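Local atomic coordinates of 3-oxoacyl-[acyl-carrier-protein] synthase, mitochondrial (Arabidopsis thaliana, PDB entry 2IX4), a protein that catalyses the condensation steps of mitochondrial fatty acid synthesis, lengthening acyl chains by two carbons taken from malonyl-ACP. Residues I120-A133 and L145-A158. Numbering follows the deposited sequence.
Sequences IGGGIGSICDIVEA and LSPFFIPKILVNMA. With 6NA (hexanoic acid), chain C; 6NA (hexanoic acid), chain E.
Lys152 reaches over to Asp129 where two short helical pieces of the thiolase fold, 127-133 and the weakly bonded 149-153, pack roughly antiparallel, at an interhelical angle of 154°. The two side chains cross at about a right angle: bends at chi3 and chi4 bring NZ within 3.4 Å of Asp129 OD1, a long, weak salt bridge, while Lys152 CD lies 3.7 Å from Asp129 OD2. A water also joins OD1, NZ and Glu132 OE1. The other carboxylate oxygen, OD2, accepts from the hydroxyl of the N-cap residue Ser126, from above the carboxylate plane. With an alanine here instead of Asp129, the Lys152 ammonium is likely to lose its charged mate and the Ser126 hydroxyl its acceptor. Next to this polar group, Phe149, its CG anti to the backbone N (chi1 168°), directs its ring edge at Ile130 CA, and Ala133 CB meets CE1 obliquely at 3.6 Å. Ile153 CG2 touches Ile130 CG1, whose residue also packs on Ile130 of the second subunit. Toward the hexanoic acid pocket, which Gly123 and Ile124 help to line, Gly125, at a positive phi (98°), lets the chain pass close to Ile153 O. There Val155 CG1 rests against the Ile124 carbonyl carbon at 3.5 Å.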
ATOM      1  N   ILE A 120       3.598  -8.291   2.289  1.00 21.96           N
ATOM      2  CA  ILE A 120       3.423  -7.895   3.685  1.00 22.52           C
ATOM      3  C   ILE A 120       3.358  -6.377   3.749  1.00 23.14           C
ATOM      4  O   ILE A 120       4.357  -5.694   3.518  1.00 23.61           O
ATOM      5  CB  ILE A 120       4.574  -8.421   4.587  1.00 22.24           C
ATOM      6  CG1 ILE A 120       4.685  -9.947   4.497  1.00 21.95           C
ATOM      7  CG2 ILE A 120       4.374  -7.975   6.048  1.00 22.32           C
ATOM      8  CD1 ILE A 120       5.976 -10.513   5.075  1.00 20.68           C
ATOM      9  N   GLY A 121       2.176  -5.850   4.046  1.00 23.92           N
ATOM     10  CA  GLY A 121       1.983  -4.411   4.103  1.00 24.48           C
ATOM     11  C   GLY A 121       2.041  -3.850   5.510  1.00 25.10           C
ATOM     12  O   GLY A 121       1.822  -4.561   6.488  1.00 24.91           O
ATOM     13  N   GLY A 122       2.358  -2.564   5.598  1.00 25.52           N
ATOM     14  CA  GLY A 122       2.224  -1.807   6.835  1.00 26.26           C
ATOM     15  C   GLY A 122       1.259  -0.665   6.585  1.00 26.73           C
ATOM     16  O   GLY A 122       1.159  -0.171   5.462  1.00 26.78           O
ATOM     17  N   GLY A 123       0.548  -0.245   7.623  1.00 27.13           N
ATOM     18  CA  GLY A 123      -0.468   0.789   7.479  1.00 27.82           C
ATOM     19  C   GLY A 123       0.068   2.207   7.440  1.00 28.25           C
ATOM     20  O   GLY A 123      -0.341   3.001   6.590  1.00 28.44           O
ATOM     21  N   ILE A 124       0.971   2.530   8.365  1.00 28.69           N
ATOM     22  CA  ILE A 124       1.499   3.896   8.491  1.00 29.17           C
ATOM     23  C   ILE A 124       3.025   3.971   8.377  1.00 29.13           C
ATOM     24  O   ILE A 124       3.566   4.984   7.935  1.00 29.32           O
ATOM     25  CB  ILE A 124       1.053   4.597   9.805  1.00 29.23           C
ATOM     26  CG1 ILE A 124      -0.370   4.188  10.201  1.00 29.92           C
ATOM     27  CG2 ILE A 124       1.126   6.116   9.641  1.00 29.77           C
ATOM     28  CD1 ILE A 124      -0.776   4.599  11.618  1.00 30.36           C
ATOM     29  N   GLY A 125       3.715   2.908   8.780  1.00 29.15           N
ATOM     30  CA  GLY A 125       5.172   2.866   8.674  1.00 29.08           C
ATOM     31  C   GLY A 125       5.863   3.224   9.972  1.00 28.93           C
ATOM     32  O   GLY A 125       5.681   2.548  10.986  1.00 29.19           O
ATOM     33  N   SER A 126       6.657   4.292   9.944  1.00 28.55           N
ATOM     34  CA  SER A 126       7.426   4.697  11.118  1.00 27.92           C
ATOM     35  C   SER A 126       7.325   6.199  11.384  1.00 27.54           C
ATOM     36  O   SER A 126       8.205   6.972  10.997  1.00 27.58           O
ATOM     37  CB  SER A 126       8.884   4.253  10.976  1.00 27.90           C
ATOM     38  OG  SER A 126       9.575   4.393  12.205  1.00 28.05           O
ATOM     39  N   ILE A 127       6.243   6.598  12.050  1.00 27.00           N
ATOM     40  CA  ILE A 127       6.016   7.996  12.419  1.00 26.50           C
ATOM     41  C   ILE A 127       7.114   8.542  13.340  1.00 26.09           C
ATOM     42  O   ILE A 127       7.518   9.695  13.200  1.00 25.97           O
ATOM     43  CB  ILE A 127       4.610   8.216  13.054  1.00 26.63           C
ATOM     44  CG1 ILE A 127       3.507   7.901  12.033  1.00 27.03           C
ATOM     45  CG2 ILE A 127       4.460   9.648  13.570  1.00 26.31           C
ATOM     46  CD1 ILE A 127       2.087   8.243  12.489  1.00 28.58           C
ATOM     47  N   CYS A 128       7.599   7.711  14.264  1.00 25.60           N
ATOM     48  CA  CYS A 128       8.625   8.134  15.222  1.00 25.28           C
ATOM     49  C   CYS A 128       9.936   8.526  14.540  1.00 24.61           C
ATOM     50  O   CYS A 128      10.634   9.434  14.998  1.00 24.68           O
ATOM     51  CB  CYS A 128       8.867   7.060  16.289  1.00 25.37           C
ATOM     52  SG  CYS A 128       9.547   5.506  15.669  1.00 27.38           S
ATOM     53  N   ASP A 129      10.264   7.840  13.446  1.00 23.90           N
ATOM     54  CA  ASP A 129      11.437   8.175  12.642  1.00 23.03           C
ATOM     55  C   ASP A 129      11.268   9.501  11.905  1.00 22.40           C
ATOM     56  O   ASP A 129      12.227  10.262  11.770  1.00 22.20           O
ATOM     57  CB  ASP A 129      11.752   7.052  11.654  1.00 23.32           C
ATOM     58  CG  ASP A 129      12.466   5.885  12.308  1.00 24.05           C
ATOM     59  OD1 ASP A 129      13.446   6.118  13.049  1.00 25.69           O
ATOM     60  OD2 ASP A 129      12.056   4.732  12.073  1.00 24.96           O
ATOM     61  N   ILE A 130      10.051   9.773  11.433  1.00 21.51           N
ATOM     62  CA  ILE A 130       9.754  11.048  10.775  1.00 20.88           C
ATOM     63  C   ILE A 130       9.760  12.198  11.786  1.00 20.53           C
ATOM     64  O   ILE A 130      10.170  13.312  11.462  1.00 20.42           O
ATOM     65  CB  ILE A 130       8.418  11.005   9.987  1.00 20.75           C
ATOM     66  CG1 ILE A 130       8.434   9.850   8.979  1.00 20.49           C
ATOM     67  CG2 ILE A 130       8.162  12.339   9.263  1.00 20.73           C
ATOM     68  CD1 ILE A 130       7.070   9.496   8.397  1.00 20.02           C
ATOM     69  N   VAL A 131       9.315  11.915  13.010  1.00 20.34           N
ATOM     70  CA  VAL A 131       9.331  12.898  14.099  1.00 20.02           C
ATOM     71  C   VAL A 131      10.768  13.295  14.463  1.00 20.04           C
ATOM     72  O   VAL A 131      11.070  14.483  14.628  1.00 19.82           O
ATOM     73  CB  VAL A 131       8.545  12.386  15.347  1.00 19.99           C
ATOM     74  CG1 VAL A 131       8.861  13.216  16.587  1.00 19.35           C
ATOM     75  CG2 VAL A 131       7.044  12.407  15.071  1.00 19.48           C
ATOM     76  N   GLU A 132      11.647  12.299  14.570  1.00 19.98           N
ATOM     77  CA  GLU A 132      13.067  12.543  14.848  1.00 20.33           C
ATOM     78  C   GLU A 132      13.722  13.406  13.767  1.00 19.97           C
ATOM     79  O   GLU A 132      14.499  14.311  14.072  1.00 19.90           O
ATOM     80  CB  GLU A 132      13.832  11.225  15.014  1.00 20.47           C
ATOM     81  CG  GLU A 132      13.550  10.509  16.326  1.00 22.39           C
ATOM     82  CD  GLU A 132      14.604   9.467  16.699  1.00 24.56           C
ATOM     83  OE1 GLU A 132      15.545   9.231  15.907  1.00 25.80           O
ATOM     84  OE2 GLU A 132      14.485   8.879  17.797  1.00 25.12           O
ATOM     85  N   ALA A 133      13.393  13.119  12.509  1.00 19.72           N
ATOM     86  CA  ALA A 133      13.905  13.884  11.372  1.00 19.54           C
ATOM     87  C   ALA A 133      13.365  15.320  11.350  1.00 19.30           C
ATOM     88  O   ALA A 133      14.106  16.263  11.071  1.00 19.03           O
ATOM     89  CB  ALA A 133      13.583  13.169  10.072  1.00 19.43           C
ATOM     90  N   LEU A 145      20.916  13.989   9.707  1.00 25.37           N
ATOM     91  CA  LEU A 145      19.933  13.170   8.981  1.00 25.00           C
ATOM     92  C   LEU A 145      20.568  11.926   8.367  1.00 24.89           C
ATOM     93  O   LEU A 145      21.620  12.004   7.734  1.00 24.85           O
ATOM     94  CB  LEU A 145      19.199  13.987   7.907  1.00 24.90           C
ATOM     95  CG  LEU A 145      18.002  13.326   7.207  1.00 24.55           C
ATOM     96  CD1 LEU A 145      16.842  13.125   8.164  1.00 24.25           C
ATOM     97  CD2 LEU A 145      17.558  14.148   6.013  1.00 24.38           C
ATOM     98  N   SER A 146      19.921  10.784   8.581  1.00 24.74           N
ATOM     99  CA  SER A 146      20.440   9.490   8.147  1.00 24.81           C
ATOM    100  C   SER A 146      20.191   9.242   6.658  1.00 24.74           C
ATOM    101  O   SER A 146      19.125   9.592   6.143  1.00 24.56           O
ATOM    102  CB  SER A 146      19.808   8.366   8.975  1.00 24.88           C
ATOM    103  OG  SER A 146      20.279   7.090   8.563  1.00 25.00           O
ATOM    104  N   PRO A 147      21.173   8.629   5.965  1.00 24.81           N
ATOM    105  CA  PRO A 147      20.973   8.189   4.580  1.00 24.85           C
ATOM    106  C   PRO A 147      19.920   7.084   4.484  1.00 24.89           C
ATOM    107  O   PRO A 147      19.388   6.826   3.399  1.00 24.93           O
ATOM    108  CB  PRO A 147      22.347   7.629   4.179  1.00 24.83           C
ATOM    109  CG  PRO A 147      23.310   8.157   5.187  1.00 24.90           C
ATOM    110  CD  PRO A 147      22.533   8.319   6.447  1.00 24.85           C
ATOM    111  N   PHE A 148      19.631   6.444   5.618  1.00 24.98           N
ATOM    112  CA  PHE A 148      18.652   5.360   5.695  1.00 25.08           C
ATOM    113  C   PHE A 148      17.250   5.840   6.069  1.00 24.85           C
ATOM    114  O   PHE A 148      16.352   5.022   6.265  1.00 24.81           O
ATOM    115  CB  PHE A 148      19.108   4.293   6.697  1.00 25.22           C
ATOM    116  CG  PHE A 148      20.445   3.688   6.380  1.00 26.08           C
ATOM    117  CD1 PHE A 148      21.567   4.030   7.126  1.00 26.65           C
ATOM    118  CD2 PHE A 148      20.584   2.775   5.339  1.00 27.22           C
ATOM    119  CE1 PHE A 148      22.809   3.474   6.839  1.00 27.24           C
ATOM    120  CE2 PHE A 148      21.822   2.213   5.045  1.00 27.65           C
ATOM    121  CZ  PHE A 148      22.936   2.564   5.799  1.00 27.75           C
ATOM    122  N   PHE A 149      17.061   7.157   6.160  1.00 24.66           N
ATOM    123  CA  PHE A 149      15.773   7.717   6.565  1.00 24.47           C
ATOM    124  C   PHE A 149      14.629   7.288   5.648  1.00 24.46           C
ATOM    125  O   PHE A 149      13.628   6.751   6.122  1.00 24.33           O
ATOM    126  CB  PHE A 149      15.834   9.249   6.683  1.00 24.41           C
ATOM    127  CG  PHE A 149      14.480   9.904   6.814  1.00 24.44           C
ATOM    128  CD1 PHE A 149      13.729   9.759   7.980  1.00 24.53           C
ATOM    129  CD2 PHE A 149      13.954  10.657   5.768  1.00 24.31           C
ATOM    130  CE1 PHE A 149      12.472  10.355   8.099  1.00 24.58           C
ATOM    131  CE2 PHE A 149      12.699  11.259   5.881  1.00 24.33           C
ATOM    132  CZ  PHE A 149      11.960  11.107   7.050  1.00 24.28           C
ATOM    133  N   ILE A 150      14.783   7.527   4.344  1.00 24.48           N
ATOM    134  CA  ILE A 150      13.745   7.177   3.364  1.00 24.65           C
ATOM    135  C   ILE A 150      13.437   5.667   3.337  1.00 24.88           C
ATOM    136  O   ILE A 150      12.269   5.284   3.449  1.00 24.75           O
ATOM    137  CB  ILE A 150      14.055   7.736   1.934  1.00 24.64           C
ATOM    138  CG1 ILE A 150      13.993   9.273   1.915  1.00 24.33           C
ATOM    139  CG2 ILE A 150      13.120   7.131   0.880  1.00 24.37           C
ATOM    140  CD1 ILE A 150      12.597   9.877   2.132  1.00 23.92           C
ATOM    141  N   PRO A 151      14.473   4.808   3.200  1.00 25.18           N
ATOM    142  CA  PRO A 151      14.227   3.360   3.194  1.00 25.49           C
ATOM    143  C   PRO A 151      13.480   2.817   4.418  1.00 25.79           C
ATOM    144  O   PRO A 151      12.723   1.859   4.285  1.00 25.98           O
ATOM    145  CB  PRO A 151      15.638   2.765   3.138  1.00 25.60           C
ATOM    146  CG  PRO A 151      16.465   3.813   2.523  1.00 25.37           C
ATOM    147  CD  PRO A 151      15.904   5.109   3.007  1.00 25.20           C
ATOM    148  N   LYS A 152      13.680   3.411   5.594  1.00 26.11           N
ATOM    149  CA  LYS A 152      13.051   2.873   6.810  1.00 26.57           C
ATOM    150  C   LYS A 152      11.640   3.396   7.121  1.00 26.36           C
ATOM    151  O   LYS A 152      10.996   2.911   8.051  1.00 26.63           O
ATOM    152  CB  LYS A 152      13.983   2.972   8.034  1.00 26.75           C
ATOM    153  CG  LYS A 152      14.214   4.355   8.608  1.00 27.98           C
ATOM    154  CD  LYS A 152      15.030   4.249   9.899  1.00 29.72           C
ATOM    155  CE  LYS A 152      16.052   5.374  10.035  1.00 31.52           C
ATOM    156  NZ  LYS A 152      15.462   6.715  10.366  1.00 33.11           N
ATOM    157  N   ILE A 153      11.155   4.358   6.340  1.00 26.13           N
ATOM    158  CA  ILE A 153       9.800   4.889   6.540  1.00 25.92           C
ATOM    159  C   ILE A 153       8.781   4.422   5.491  1.00 25.77           C
ATOM    160  O   ILE A 153       7.580   4.644   5.649  1.00 25.82           O
ATOM    161  CB  ILE A 153       9.774   6.445   6.668  1.00 25.88           C
ATOM    162  CG1 ILE A 153      10.183   7.121   5.352  1.00 25.95           C
ATOM    163  CG2 ILE A 153      10.640   6.900   7.842  1.00 25.80           C
ATOM    164  CD1 ILE A 153       9.681   8.548   5.197  1.00 25.58           C
ATOM    165  N   LEU A 154       9.259   3.768   4.434  1.00 25.42           N
ATOM    166  CA  LEU A 154       8.386   3.306   3.349  1.00 25.19           C
ATOM    167  C   LEU A 154       7.609   2.036   3.713  1.00 25.11           C
ATOM    168  O   LEU A 154       8.198   1.015   4.077  1.00 25.16           O
ATOM    169  CB  LEU A 154       9.186   3.107   2.058  1.00 25.00           C
ATOM    170  CG  LEU A 154       9.830   4.346   1.427  1.00 25.03           C
ATOM    171  CD1 LEU A 154      10.852   3.940   0.383  1.00 23.98           C
ATOM    172  CD2 LEU A 154       8.784   5.292   0.835  1.00 24.79           C
ATOM    173  N   VAL A 155       6.284   2.109   3.582  1.00 25.02           N
ATOM    174  CA  VAL A 155       5.374   1.061   4.072  1.00 24.99           C
ATOM    175  C   VAL A 155       5.443  -0.274   3.314  1.00 24.95           C
ATOM    176  O   VAL A 155       4.824  -1.257   3.735  1.00 25.01           O
ATOM    177  CB  VAL A 155       3.889   1.550   4.154  1.00 25.09           C
ATOM    178  CG1 VAL A 155       3.736   2.645   5.198  1.00 25.61           C
ATOM    179  CG2 VAL A 155       3.396   2.038   2.809  1.00 25.20           C
ATOM    180  N   ASN A 156       6.188  -0.305   2.209  1.00 24.60           N
ATOM    181  CA  ASN A 156       6.363  -1.528   1.430  1.00 24.36           C
ATOM    182  C   ASN A 156       7.621  -2.309   1.810  1.00 24.35           C
ATOM    183  O   ASN A 156       7.835  -3.422   1.323  1.00 24.46           O
ATOM    184  CB  ASN A 156       6.402  -1.215  -0.068  1.00 24.32           C
ATOM    185  CG  ASN A 156       7.614  -0.387  -0.467  1.00 24.02           C
ATOM    186  OD1 ASN A 156       7.793   0.736  -0.002  1.00 24.03           O
ATOM    187  ND2 ASN A 156       8.445  -0.938  -1.350  1.00 23.40           N
ATOM    188  N   MET A 157       8.440  -1.725   2.682  1.00 24.11           N
ATOM    189  CA  MET A 157       9.790  -2.237   2.923  1.00 24.26           C
ATOM    190  C   MET A 157       9.877  -3.568   3.674  1.00 24.05           C
ATOM    191  O   MET A 157      10.910  -4.241   3.612  1.00 24.20           O
ATOM    192  CB  MET A 157      10.682  -1.165   3.556  1.00 24.41           C
ATOM    193  CG  MET A 157      11.085  -0.056   2.579  1.00 24.94           C
ATOM    194  SD  MET A 157      11.894  -0.622   1.058  1.00 26.61           S
ATOM    195  CE  MET A 157      13.449  -1.234   1.704  1.00 26.03           C
ATOM    196  N   ALA A 158       8.813  -3.944   4.380  1.00 23.79           N
ATOM    197  CA  ALA A 158       8.773  -5.251   5.043  1.00 23.72           C
ATOM    198  C   ALA A 158       8.875  -6.385   4.017  1.00 23.58           C
ATOM    199  O   ALA A 158       9.632  -7.338   4.214  1.00 23.40           O
ATOM    200  CB  ALA A 158       7.521  -5.394   5.902  1.00 23.90           C
TER
HETATM  201  CA  6NA C1462      -7.049   3.355  11.285  1.00 26.72           C
HETATM  202  C   6NA C1462      -7.538   2.045  10.712  1.00 26.52           C
HETATM  203  O   6NA C1462      -8.322   2.031   9.777  1.00 25.73           O
HETATM  204  CB  6NA C1462      -5.912   3.885  10.420  1.00 26.98           C
HETATM  205  CG  6NA C1462      -4.575   3.269  10.827  1.00 27.55           C
HETATM  206  CD  6NA C1462      -3.793   2.810   9.609  1.00 27.91           C
HETATM  207  C6  6NA C1462      -3.032   1.538   9.901  1.00 27.95           C
HETATM  208  CA  6NA E1462      11.904   5.890  -4.282  1.00 25.97           C
HETATM  209  C   6NA E1462      11.232   4.978  -5.284  1.00 26.55           C
HETATM  210  O   6NA E1462      11.409   3.769  -5.267  1.00 25.90           O
HETATM  211  CB  6NA E1462      11.299   5.790  -2.879  1.00 25.57           C
HETATM  212  CG  6NA E1462       9.785   5.576  -2.845  1.00 25.33           C
HETATM  213  CD  6NA E1462       9.001   6.880  -2.844  1.00 24.92           C
HETATM  214  C6  6NA E1462       7.534   6.615  -3.102  1.00 25.16           C
HETATM  215  O   HOH W   1       5.844  -3.597   4.086  1.00 26.70           O
HETATM  216  O   HOH W   2       6.356   5.923   7.524  1.00 27.98           O
HETATM  217  O   HOH W   3      15.463   7.756  13.360  1.00 40.34           O